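Local coordinates for glutamine synthetase (PDB 5ZLI), which belongs to the class I-beta glutamine synthetases and assembles from twelve subunits, each carrying a beta-grasp domain and a larger catalytic domain, at residues E223-Q228 with Y271-S276; E240-V245 with N376-F381; F265-L270 with T326-R331; H279-V284 with R365-F370. All coordinates share one frame; numbering follows the deposited sequence.

Contact 1 of 4, residues E223-Q228 with Y271-S276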
# COMPACT_ATOMS: atom_id res chain seq x y z
N GLU B 223 27.10 -25.92 18.85
CA GLU B 223 26.83 -27.35 18.67
C GLU B 223 26.43 -27.69 17.23
O GLU B 223 26.42 -26.83 16.36
CB GLU B 223 25.75 -27.80 19.65
CG GLU B 223 26.24 -28.73 20.75
CD GLU B 223 26.69 -30.09 20.19
OE1 GLU B 223 27.77 -30.59 20.60
OE2 GLU B 223 25.93 -30.69 19.38
N VAL B 224 26.03 -28.96 17.02
CA VAL B 224 25.92 -29.52 15.67
C VAL B 224 24.72 -28.95 14.91
O VAL B 224 24.79 -28.73 13.70
CB VAL B 224 25.85 -31.06 15.73
CG1 VAL B 224 25.44 -31.62 14.38
CG2 VAL B 224 27.17 -31.64 16.17
N ALA B 225 23.57 -28.80 15.57
CA ALA B 225 22.41 -28.21 14.91
C ALA B 225 22.59 -26.70 14.75
O ALA B 225 23.49 -26.08 15.33
CB ALA B 225 21.14 -28.50 15.69
N GLN B 226 21.70 -26.09 13.97
CA GLN B 226 21.97 -24.78 13.40
C GLN B 226 22.02 -23.66 14.45
O GLN B 226 22.88 -22.78 14.35
CB GLN B 226 20.93 -24.49 12.32
CG GLN B 226 20.93 -25.56 11.28
CD GLN B 226 19.99 -25.28 10.16
OE1 GLN B 226 20.13 -24.30 9.44
NE2 GLN B 226 18.98 -26.13 10.02
N ALA B 227 21.13 -23.63 15.43
CA ALA B 227 21.19 -22.54 16.41
C ALA B 227 21.58 -23.06 17.79
O ALA B 227 21.24 -22.46 18.82
CB ALA B 227 19.87 -21.77 16.50
N GLN B 228 22.32 -24.15 17.82
CA GLN B 228 22.50 -24.93 19.02
C GLN B 228 23.80 -24.53 19.70
O GLN B 228 24.75 -24.04 19.07
CB GLN B 228 22.51 -26.42 18.67
CG GLN B 228 21.92 -27.27 19.75
CD GLN B 228 22.02 -28.73 19.46
OE1 GLN B 228 22.73 -29.15 18.54
NE2 GLN B 228 21.35 -29.53 20.26
N TYR B 271 13.06 -30.58 12.81
CA TYR B 271 13.10 -31.87 12.13
C TYR B 271 14.34 -31.92 11.25
O TYR B 271 14.75 -30.93 10.64
CB TYR B 271 11.83 -32.09 11.31
CG TYR B 271 11.79 -33.46 10.70
CD1 TYR B 271 11.71 -34.59 11.49
CD2 TYR B 271 11.87 -33.63 9.32
CE1 TYR B 271 11.68 -35.87 10.94
CE2 TYR B 271 11.85 -34.91 8.75
CZ TYR B 271 11.75 -36.02 9.57
OH TYR B 271 11.72 -37.29 9.01
N GLY B 272 14.99 -33.07 11.23
CA GLY B 272 16.12 -33.23 10.35
C GLY B 272 17.41 -32.60 10.81
O GLY B 272 18.37 -32.56 10.02
N ASP B 273 17.48 -32.14 12.05
CA ASP B 273 18.75 -31.69 12.60
C ASP B 273 18.87 -32.25 14.01
O ASP B 273 17.92 -32.83 14.55
CB ASP B 273 18.88 -30.17 12.60
CG ASP B 273 20.35 -29.72 12.46
OD1 ASP B 273 21.26 -30.59 12.52
OD2 ASP B 273 20.57 -28.51 12.24
N ASN B 274 20.06 -32.11 14.58
CA ASN B 274 20.36 -32.75 15.85
C ASN B 274 19.43 -32.27 16.94
O ASN B 274 19.05 -31.10 16.97
CB ASN B 274 21.81 -32.47 16.28
CG ASN B 274 22.73 -33.60 15.95
OD1 ASN B 274 22.52 -34.36 15.00
ND2 ASN B 274 23.76 -33.75 16.75
N GLY B 275 19.06 -33.19 17.83
CA GLY B 275 18.31 -32.80 19.00
C GLY B 275 19.25 -32.30 20.09
O GLY B 275 20.48 -32.34 19.97
N SER B 276 18.65 -31.80 21.16
CA SER B 276 19.42 -31.34 22.30
C SER B 276 19.46 -32.46 23.34
O SER B 276 18.43 -33.09 23.61
CB SER B 276 18.83 -30.07 22.88
OG SER B 276 18.99 -29.03 21.94

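Contact 2 of 4, residues E240-V245 with N376-F381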
# COMPACT_ATOMS: atom_id res chain seq x y z
N GLU B 240 22.93 -30.64 44.14
CA GLU B 240 23.65 -29.47 43.65
C GLU B 240 23.79 -29.46 42.13
O GLU B 240 23.73 -28.40 41.51
CB GLU B 240 25.01 -29.40 44.34
CG GLU B 240 25.90 -28.26 43.99
CD GLU B 240 27.32 -28.65 44.22
OE1 GLU B 240 28.21 -27.77 44.22
OE2 GLU B 240 27.56 -29.87 44.44
N ALA B 241 24.01 -30.62 41.52
CA ALA B 241 24.04 -30.63 40.06
C ALA B 241 22.68 -30.22 39.50
O ALA B 241 22.59 -29.33 38.65
CB ALA B 241 24.46 -31.99 39.55
N ALA B 242 21.62 -30.82 40.00
CA ALA B 242 20.29 -30.48 39.53
C ALA B 242 19.97 -29.04 39.82
O ALA B 242 19.22 -28.41 39.07
CB ALA B 242 19.25 -31.38 40.21
N ASP B 243 20.52 -28.52 40.92
CA ASP B 243 20.35 -27.10 41.22
C ASP B 243 21.01 -26.23 40.17
O ASP B 243 20.41 -25.28 39.67
CB ASP B 243 20.92 -26.77 42.58
CG ASP B 243 19.95 -27.01 43.67
OD1 ASP B 243 18.88 -27.61 43.43
OD2 ASP B 243 20.23 -26.55 44.78
N ASN B 244 22.24 -26.56 39.78
CA ASN B 244 22.93 -25.69 38.84
C ASN B 244 22.27 -25.76 37.48
O ASN B 244 22.31 -24.79 36.73
CB ASN B 244 24.40 -26.09 38.70
CG ASN B 244 25.21 -25.78 39.92
OD1 ASN B 244 24.89 -24.86 40.68
ND2 ASN B 244 26.26 -26.54 40.13
N VAL B 245 21.62 -26.88 37.19
CA VAL B 245 20.86 -26.99 35.95
C VAL B 245 19.73 -25.97 35.95
O VAL B 245 19.55 -25.25 34.96
CB VAL B 245 20.37 -28.43 35.76
CG1 VAL B 245 19.29 -28.52 34.67
CG2 VAL B 245 21.58 -29.35 35.46
N ASN B 376 12.86 -33.26 34.64
CA ASN B 376 13.13 -32.58 35.89
C ASN B 376 14.48 -33.08 36.39
O ASN B 376 14.60 -34.27 36.72
CB ASN B 376 12.05 -32.84 36.93
CG ASN B 376 12.20 -31.98 38.20
OD1 ASN B 376 13.31 -31.80 38.73
ND2 ASN B 376 11.09 -31.45 38.67
N PRO B 377 15.49 -32.21 36.46
CA PRO B 377 16.84 -32.65 36.89
C PRO B 377 16.86 -33.35 38.25
O PRO B 377 17.64 -34.30 38.44
CB PRO B 377 17.63 -31.34 36.91
CG PRO B 377 16.59 -30.27 36.99
CD PRO B 377 15.44 -30.77 36.20
N TYR B 378 16.03 -32.93 39.19
CA TYR B 378 15.99 -33.61 40.48
C TYR B 378 15.53 -35.05 40.32
O TYR B 378 16.25 -36.00 40.66
CB TYR B 378 15.09 -32.83 41.44
CG TYR B 378 15.59 -31.43 41.63
CD1 TYR B 378 16.72 -31.18 42.41
CD2 TYR B 378 14.95 -30.35 41.04
CE1 TYR B 378 17.20 -29.91 42.60
CE2 TYR B 378 15.43 -29.06 41.23
CZ TYR B 378 16.56 -28.86 42.01
OH TYR B 378 17.04 -27.61 42.18
N LEU B 379 14.35 -35.23 39.71
CA LEU B 379 13.79 -36.56 39.52
C LEU B 379 14.72 -37.39 38.65
O LEU B 379 15.07 -38.52 39.01
CB LEU B 379 12.39 -36.45 38.89
CG LEU B 379 11.28 -35.62 39.60
CD1 LEU B 379 9.94 -35.83 38.93
CD2 LEU B 379 11.13 -35.89 41.08
N ALA B 380 15.21 -36.82 37.55
CA ALA B 380 16.14 -37.54 36.67
C ALA B 380 17.36 -38.04 37.45
O ALA B 380 17.67 -39.24 37.45
CB ALA B 380 16.57 -36.66 35.49
N PHE B 381 18.07 -37.13 38.13
CA PHE B 381 19.26 -37.55 38.85
C PHE B 381 18.90 -38.55 39.94
O PHE B 381 19.52 -39.62 40.05
CB PHE B 381 19.98 -36.34 39.45
CG PHE B 381 20.48 -35.39 38.43
CD1 PHE B 381 20.61 -35.78 37.11
CD2 PHE B 381 20.82 -34.11 38.78
CE1 PHE B 381 21.07 -34.91 36.18
CE2 PHE B 381 21.28 -33.23 37.84
CZ PHE B 381 21.40 -33.64 36.54

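Contact 3 of 4, residues F265-L270 with T326-R331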
# COMPACT_ATOMS: atom_id res chain seq x y z
N PHE B 265 15.57 -25.35 25.86
CA PHE B 265 16.30 -26.59 26.01
C PHE B 265 15.50 -27.81 25.54
O PHE B 265 15.93 -28.95 25.81
CB PHE B 265 16.74 -26.78 27.43
CG PHE B 265 17.76 -25.78 27.91
CD1 PHE B 265 17.39 -24.49 28.21
CD2 PHE B 265 19.05 -26.16 28.17
CE1 PHE B 265 18.29 -23.61 28.71
CE2 PHE B 265 19.96 -25.28 28.67
CZ PHE B 265 19.59 -24.02 28.94
N MET B 266 14.41 -27.61 24.76
CA MET B 266 13.54 -28.73 24.35
C MET B 266 14.28 -29.71 23.44
O MET B 266 15.07 -29.31 22.59
CB MET B 266 12.27 -28.21 23.65
CG MET B 266 12.40 -27.70 22.22
SD MET B 266 10.87 -27.01 21.51
CE MET B 266 9.91 -28.48 21.34
N PRO B 267 14.00 -31.01 23.57
CA PRO B 267 14.84 -32.03 22.89
C PRO B 267 14.95 -31.92 21.37
O PRO B 267 16.05 -32.10 20.85
CB PRO B 267 14.20 -33.35 23.35
CG PRO B 267 13.47 -33.02 24.58
CD PRO B 267 13.01 -31.62 24.46
N LYS B 268 13.85 -31.73 20.62
CA LYS B 268 13.89 -31.73 19.16
C LYS B 268 13.00 -30.64 18.54
O LYS B 268 11.86 -30.89 18.15
CB LYS B 268 13.49 -33.11 18.64
CG LYS B 268 13.71 -33.37 17.15
CD LYS B 268 15.16 -33.69 16.86
CE LYS B 268 15.29 -34.57 15.65
NZ LYS B 268 16.71 -34.70 15.37
N PRO B 269 13.51 -29.39 18.43
CA PRO B 269 12.73 -28.33 17.76
C PRO B 269 12.79 -28.36 16.24
O PRO B 269 11.87 -27.88 15.59
CB PRO B 269 13.37 -27.04 18.28
CG PRO B 269 14.77 -27.41 18.60
CD PRO B 269 14.70 -28.84 19.12
N LEU B 270 13.85 -28.88 15.66
CA LEU B 270 14.02 -28.87 14.22
C LEU B 270 13.98 -30.30 13.73
O LEU B 270 14.78 -31.13 14.18
CB LEU B 270 15.34 -28.23 13.81
CG LEU B 270 15.64 -26.83 14.33
CD1 LEU B 270 17.06 -26.44 13.99
CD2 LEU B 270 14.67 -25.87 13.73
N THR B 326 6.91 -36.07 25.30
CA THR B 326 6.86 -36.73 24.02
C THR B 326 7.88 -36.15 23.04
O THR B 326 8.33 -36.83 22.11
CB THR B 326 5.45 -36.65 23.52
OG1 THR B 326 5.02 -35.30 23.73
CG2 THR B 326 4.62 -37.61 24.31
N ASN B 327 8.24 -34.89 23.23
CA ASN B 327 9.24 -34.32 22.35
C ASN B 327 10.58 -35.02 22.53
O ASN B 327 11.41 -35.04 21.61
CB ASN B 327 9.38 -32.84 22.61
CG ASN B 327 10.11 -32.18 21.54
OD1 ASN B 327 11.20 -31.65 21.72
ND2 ASN B 327 9.50 -32.20 20.36
N SER B 328 10.83 -35.58 23.71
CA SER B 328 12.04 -36.36 23.90
C SER B 328 12.18 -37.45 22.85
O SER B 328 13.28 -37.69 22.33
CB SER B 328 12.05 -36.97 25.28
OG SER B 328 12.02 -35.92 26.22
N TYR B 329 11.08 -38.04 22.45
CA TYR B 329 11.12 -39.21 21.60
C TYR B 329 11.23 -38.87 20.13
O TYR B 329 11.51 -39.76 19.34
CB TYR B 329 9.89 -40.06 21.89
CG TYR B 329 9.93 -40.53 23.29
CD1 TYR B 329 10.51 -41.75 23.63
CD2 TYR B 329 9.47 -39.72 24.32
CE1 TYR B 329 10.58 -42.18 24.94
CE2 TYR B 329 9.53 -40.14 25.65
CZ TYR B 329 10.08 -41.36 25.95
OH TYR B 329 10.13 -41.76 27.26
N LYS B 330 11.01 -37.61 19.73
CA LYS B 330 11.40 -37.18 18.40
C LYS B 330 12.91 -37.09 18.24
O LYS B 330 13.41 -37.07 17.12
CB LYS B 330 10.75 -35.84 18.08
CG LYS B 330 9.30 -35.81 18.51
CD LYS B 330 8.39 -36.34 17.38
CE LYS B 330 7.08 -36.84 17.96
NZ LYS B 330 6.43 -35.89 18.88
N ARG B 331 13.64 -36.99 19.35
CA ARG B 331 15.09 -36.96 19.37
C ARG B 331 15.70 -38.36 19.35
O ARG B 331 16.80 -38.53 18.81
CB ARG B 331 15.54 -36.20 20.61
CG ARG B 331 16.99 -36.35 20.97
CD ARG B 331 17.31 -35.43 22.13
NE ARG B 331 18.66 -35.64 22.65
CZ ARG B 331 18.99 -36.55 23.57
NH1 ARG B 331 18.06 -37.33 24.12
NH2 ARG B 331 20.25 -36.67 23.95

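Contact 4 of 4, residues H279-V284 with R365-F370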
# COMPACT_ATOMS: atom_id res chain seq x y z
N HIS B 279 23.49 -34.77 28.23
CA HIS B 279 24.56 -35.73 28.45
C HIS B 279 24.99 -35.65 29.92
O HIS B 279 25.58 -34.66 30.37
CB HIS B 279 25.71 -35.44 27.49
CG HIS B 279 25.31 -35.57 26.05
ND1 HIS B 279 24.29 -36.40 25.64
CD2 HIS B 279 25.75 -34.93 24.94
CE1 HIS B 279 24.14 -36.30 24.33
NE2 HIS B 279 25.01 -35.40 23.89
N THR B 280 24.65 -36.68 30.67
CA THR B 280 24.81 -36.72 32.12
C THR B 280 25.97 -37.64 32.46
O THR B 280 26.04 -38.78 31.98
CB THR B 280 23.49 -37.17 32.78
OG1 THR B 280 22.73 -37.92 31.84
CG2 THR B 280 22.64 -35.99 33.13
N HIS B 281 26.91 -37.14 33.25
CA HIS B 281 28.10 -37.87 33.65
C HIS B 281 27.99 -38.27 35.12
O HIS B 281 27.75 -37.41 35.98
CB HIS B 281 29.37 -37.02 33.44
CG HIS B 281 29.72 -36.75 32.00
ND1 HIS B 281 31.02 -36.62 31.57
CD2 HIS B 281 28.94 -36.58 30.89
CE1 HIS B 281 31.04 -36.39 30.26
NE2 HIS B 281 29.79 -36.36 29.83
N VAL B 282 28.18 -39.57 35.43
CA VAL B 282 28.08 -40.01 36.82
C VAL B 282 29.41 -40.58 37.33
O VAL B 282 30.18 -41.19 36.58
CB VAL B 282 26.95 -41.06 37.01
CG1 VAL B 282 25.62 -40.52 36.53
CG2 VAL B 282 27.30 -42.34 36.27
N SER B 283 29.68 -40.36 38.61
CA SER B 283 30.64 -41.16 39.36
C SER B 283 30.11 -41.23 40.79
O SER B 283 29.49 -40.28 41.29
CB SER B 283 32.09 -40.60 39.42
OG SER B 283 32.22 -39.34 40.11
N VAL B 284 30.36 -42.36 41.44
CA VAL B 284 30.07 -42.51 42.86
C VAL B 284 31.40 -42.60 43.59
O VAL B 284 32.23 -43.44 43.24
CB VAL B 284 29.21 -43.75 43.12
CG1 VAL B 284 28.88 -43.84 44.57
CG2 VAL B 284 27.97 -43.71 42.26
N ARG B 365 34.28 -42.57 34.98
CA ARG B 365 32.89 -42.14 34.97
C ARG B 365 32.20 -42.75 33.77
O ARG B 365 32.85 -43.17 32.81
CB ARG B 365 32.77 -40.61 34.90
CG ARG B 365 32.51 -40.11 33.49
CD ARG B 365 33.04 -38.74 33.25
NE ARG B 365 33.82 -38.70 32.01
CZ ARG B 365 34.57 -37.67 31.66
NH1 ARG B 365 34.63 -36.61 32.45
NH2 ARG B 365 35.27 -37.70 30.52
N PHE B 366 30.88 -42.76 33.81
CA PHE B 366 30.08 -42.98 32.62
C PHE B 366 29.48 -41.66 32.14
O PHE B 366 29.44 -40.67 32.88
CB PHE B 366 28.96 -43.98 32.88
CG PHE B 366 29.42 -45.34 33.25
CD1 PHE B 366 29.15 -45.86 34.49
CD2 PHE B 366 30.10 -46.13 32.33
CE1 PHE B 366 29.55 -47.15 34.82
CE2 PHE B 366 30.51 -47.42 32.65
CZ PHE B 366 30.23 -47.93 33.90
N GLU B 367 29.04 -41.65 30.89
CA GLU B 367 28.19 -40.59 30.38
C GLU B 367 26.94 -41.20 29.76
O GLU B 367 27.03 -42.03 28.84
CB GLU B 367 28.92 -39.71 29.36
CG GLU B 367 27.98 -38.84 28.53
CD GLU B 367 28.66 -38.26 27.30
OE1 GLU B 367 29.58 -37.42 27.46
OE2 GLU B 367 28.31 -38.71 26.18
N PHE B 368 25.77 -40.86 30.31
CA PHE B 368 24.49 -41.34 29.77
C PHE B 368 23.95 -40.31 28.77
O PHE B 368 23.66 -39.17 29.13
CB PHE B 368 23.47 -41.59 30.88
CG PHE B 368 24.00 -42.50 31.96
CD1 PHE B 368 24.08 -43.86 31.77
CD2 PHE B 368 24.47 -41.97 33.15
CE1 PHE B 368 24.59 -44.67 32.79
CE2 PHE B 368 24.95 -42.77 34.14
CZ PHE B 368 25.03 -44.11 33.97
N ARG B 369 23.82 -40.73 27.51
CA ARG B 369 23.49 -39.82 26.43
C ARG B 369 22.00 -39.75 26.15
O ARG B 369 21.59 -38.92 25.33
CB ARG B 369 24.23 -40.21 25.16
CG ARG B 369 25.73 -40.22 25.28
CD ARG B 369 26.37 -40.67 23.99
NE ARG B 369 25.98 -39.85 22.83
CZ ARG B 369 26.46 -38.62 22.59
NH1 ARG B 369 27.33 -38.05 23.41
NH2 ARG B 369 26.06 -37.96 21.52
N PHE B 370 21.18 -40.63 26.72
CA PHE B 370 19.76 -40.61 26.42
C PHE B 370 18.94 -39.54 27.13
O PHE B 370 17.90 -39.14 26.59
CB PHE B 370 19.15 -41.99 26.67
CG PHE B 370 19.43 -42.56 28.04
CD1 PHE B 370 20.56 -43.34 28.26
CD2 PHE B 370 18.57 -42.34 29.09
CE1 PHE B 370 20.83 -43.86 29.49
CE2 PHE B 370 18.85 -42.87 30.36
CZ PHE B 370 19.98 -43.63 30.55

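Contact 1 of 4, residues E223-Q228 with Y271-S276
The branched end of Val224 overlaps the amide of Asn274, with CB and CG1 of Val224 each 3.6 Å from Asn274 ND2. Next to it the methyl of Ala225 lies against the Asp273 carboxylate, whose OD2 also receives a weak bond from Gln226 N (3.2 Å). Asp273 OD1 turns back on its own chain and accepts from Asn274 N at 2.8 Å, so one oxygen serves its own loop while the other meets the turn of the facing one. OE1 of Gln226 is bonded to Glu167 N.

Gln228 carries two of the hydrogen bonds across the contact: its extended chain brings NE2 between Gly275 O (3.0 Å) and Ser276 OG (2.9 Å), and each N-H serves one of them. Gly275 O lies in the plane of the Gln228 amide, yet NE2 stands above the carbonyl plane of Gly275. At the other end of this amide, OE1 accepts from Ala225 N at 3.1 Å, and with both ends engaged the group has little freedom to rotate.

Ala225 to Gln228 form a type I beta turn joining antiparallel strands 217-222 and 228-237. Val224 packs on Cys63 of a third subunit, and Tyr271 makes a cation-pi contact with Lys469 of a second; the position between subunits is consistent with glutamine synthetases, whose active sites form at such boundaries.

Contact 2 of 4, residues E240-V245 with N376-F381
Helices 238-258 and 377-393 run roughly antiparallel here, their local axes 8.8 Å apart at closest approach and 147° between directions, with the CA atoms of Ala242 and Pro377 only 4.9 Å apart. The small side chain of Ala242 is consistent with this closeness; its methyl points toward the other helix and is enclosed by three rings. CB of Ala242 sits over one face of the Tyr378 ring, 3.8 Å from its centroid in a CH-pi contact. It also lies 3.7 Å from Pro377 CB and 3.5 Å from Phe381 CD2.

Phe381 presents its edge to the first helix: CE2 reaches Ala241 CB at 3.8 Å, and the backbone N of Ala242 lies in the plane of the ring. Phe381 also stacks on Phe136 of strand 133-145. One turn along, Val245 CG1 meets Pro377 CG at 4.0 Å, the valine branch being anti to its backbone N (chi1 166°) and thereby turned to the proline.

Asn376 is the N-cap of helix 377-393, its OD1 accepting from Tyr378 N at 3.0 Å, while its ND2 is bonded to Ile34 O. The Asp243 carboxylate stands nearly perpendicular to the Tyr378 ring at its edge; the modelled approach to the hydroxyl is too short to interpret. OD2 of Asp243 forms salt bridges with Arg115 and Arg83. The interface is thus apolar at its centre, with a buried carboxylate beside it whose negative charge those two arginines probably stabilise.

Contact 3 of 4, residues F265-L270 with T326-R331
Two hydrogen bonds between Asn327 and one residue of the loop, Lys268, define the polar part of the contact. Lys268 N gives a nearly straight bond to Asn327 OD1 (2.9 Å, 166°), with the donor tilted out of the carbonyl plane. Asn327 ND2 returns a weak one to Lys268 O at 3.5 Å; its stronger partner is Glu474 of a second subunit, which also takes a salt bridge from Lys330 NZ.

Van der Waals packing surrounds this pairing. Met266 CE comes within 3.7 Å of Asn327 CG, its chain crossing the amide at about a right angle. The Pro267 ring rests on the helix, with CG 3.6 Å from Ser328 OG, itself hydrogen-bonded to Asp372, and CB 3.9 Å from Arg331 CD. CB of Lys268 touches CB of Lys330 at 3.9 Å. Bent at chi2 (80°), the rest of the Lys268 chain runs past Lys330 O and delivers NZ to Asp273 O.

The Asn327 amide answers both the N-H and, weakly, the carbonyl of Lys268, much as a peptide group would. It docks the loop after strand 262-264 onto the short, weakly bonded helix 326-331 of the catalytic domain, at an interface between subunits.

Contact 4 of 4, residues H279-V284 with R365-F370
Thr280 and Phe368 exchange two backbone hydrogen bonds, Thr280 N giving to Phe368 O at 3.1 Å and Phe368 N to Thr280 O at 2.7 Å, where strands 278-286 and 366-368 pair antiparallel, their local axes at 150°. In a second hydrogen-bonded pair, Val282 N reaches Phe366 O at 3.0 Å, and Phe366 N returns a longer bond to Val282 O, 3.3 Å. Between them, at the non-hydrogen-bonded pair His281-Glu367, the CA-H groups of both residues point at carbonyls, those of Phe366 and Thr280.

Glu367 has both carboxylate oxygens engaged. OE1 accepts a weak, bent bond from His281 NE2 and makes its stronger link, a salt bridge, with Arg354. OE2 is met on its syn side by Arg369 NH1 (3.0 Å, 155°), in the plane of the guanidinium. Arg369 NH2 is taken by Glu337 O; these two bonds help hold the guanidinium, which lies flat on the His279 ring, centres 4.1 Å apart and planes at 30°. CB of Glu367 covers a face of the His281 ring, 3.7 Å from its centroid, while ND1 of that ring stands over a face of the Arg365 guanidinium.

The face bearing Thr280, Val282, Phe366 and Phe368 is largely apolar: Val282 CG1 and CG2 meet the edge of the Phe368 ring. His281 and Glu367 on one face, with helix 302-313 packing on the phenylalanines of the other, are in keeping with the curved beta-sheet of the glutamine synthetase catalytic domain.

All four contacts lie in the catalytic domain. Contacts 1 and 3, centres about 10 Å apart, share the loop between strands 262-264 and 278-286, cross in sequence and both reach a second subunit; Pro267 O bonds Ser276 N. Contact 1 closes before contact 4 opens, the loop leading into strand 278-286. Contacts 3 and 4, about 20 Å apart between centres, also cross, and Arg331 bonds to the carbonyls of Arg369 and Phe370. Contact 2 encloses both in sequence and lies about 13 Å from contact 4, centre to centre, where Phe381 packs on Thr280. The contacts thus run from helices near the chain's centre, by way of the sheet, to loops at the boundary with other subunits.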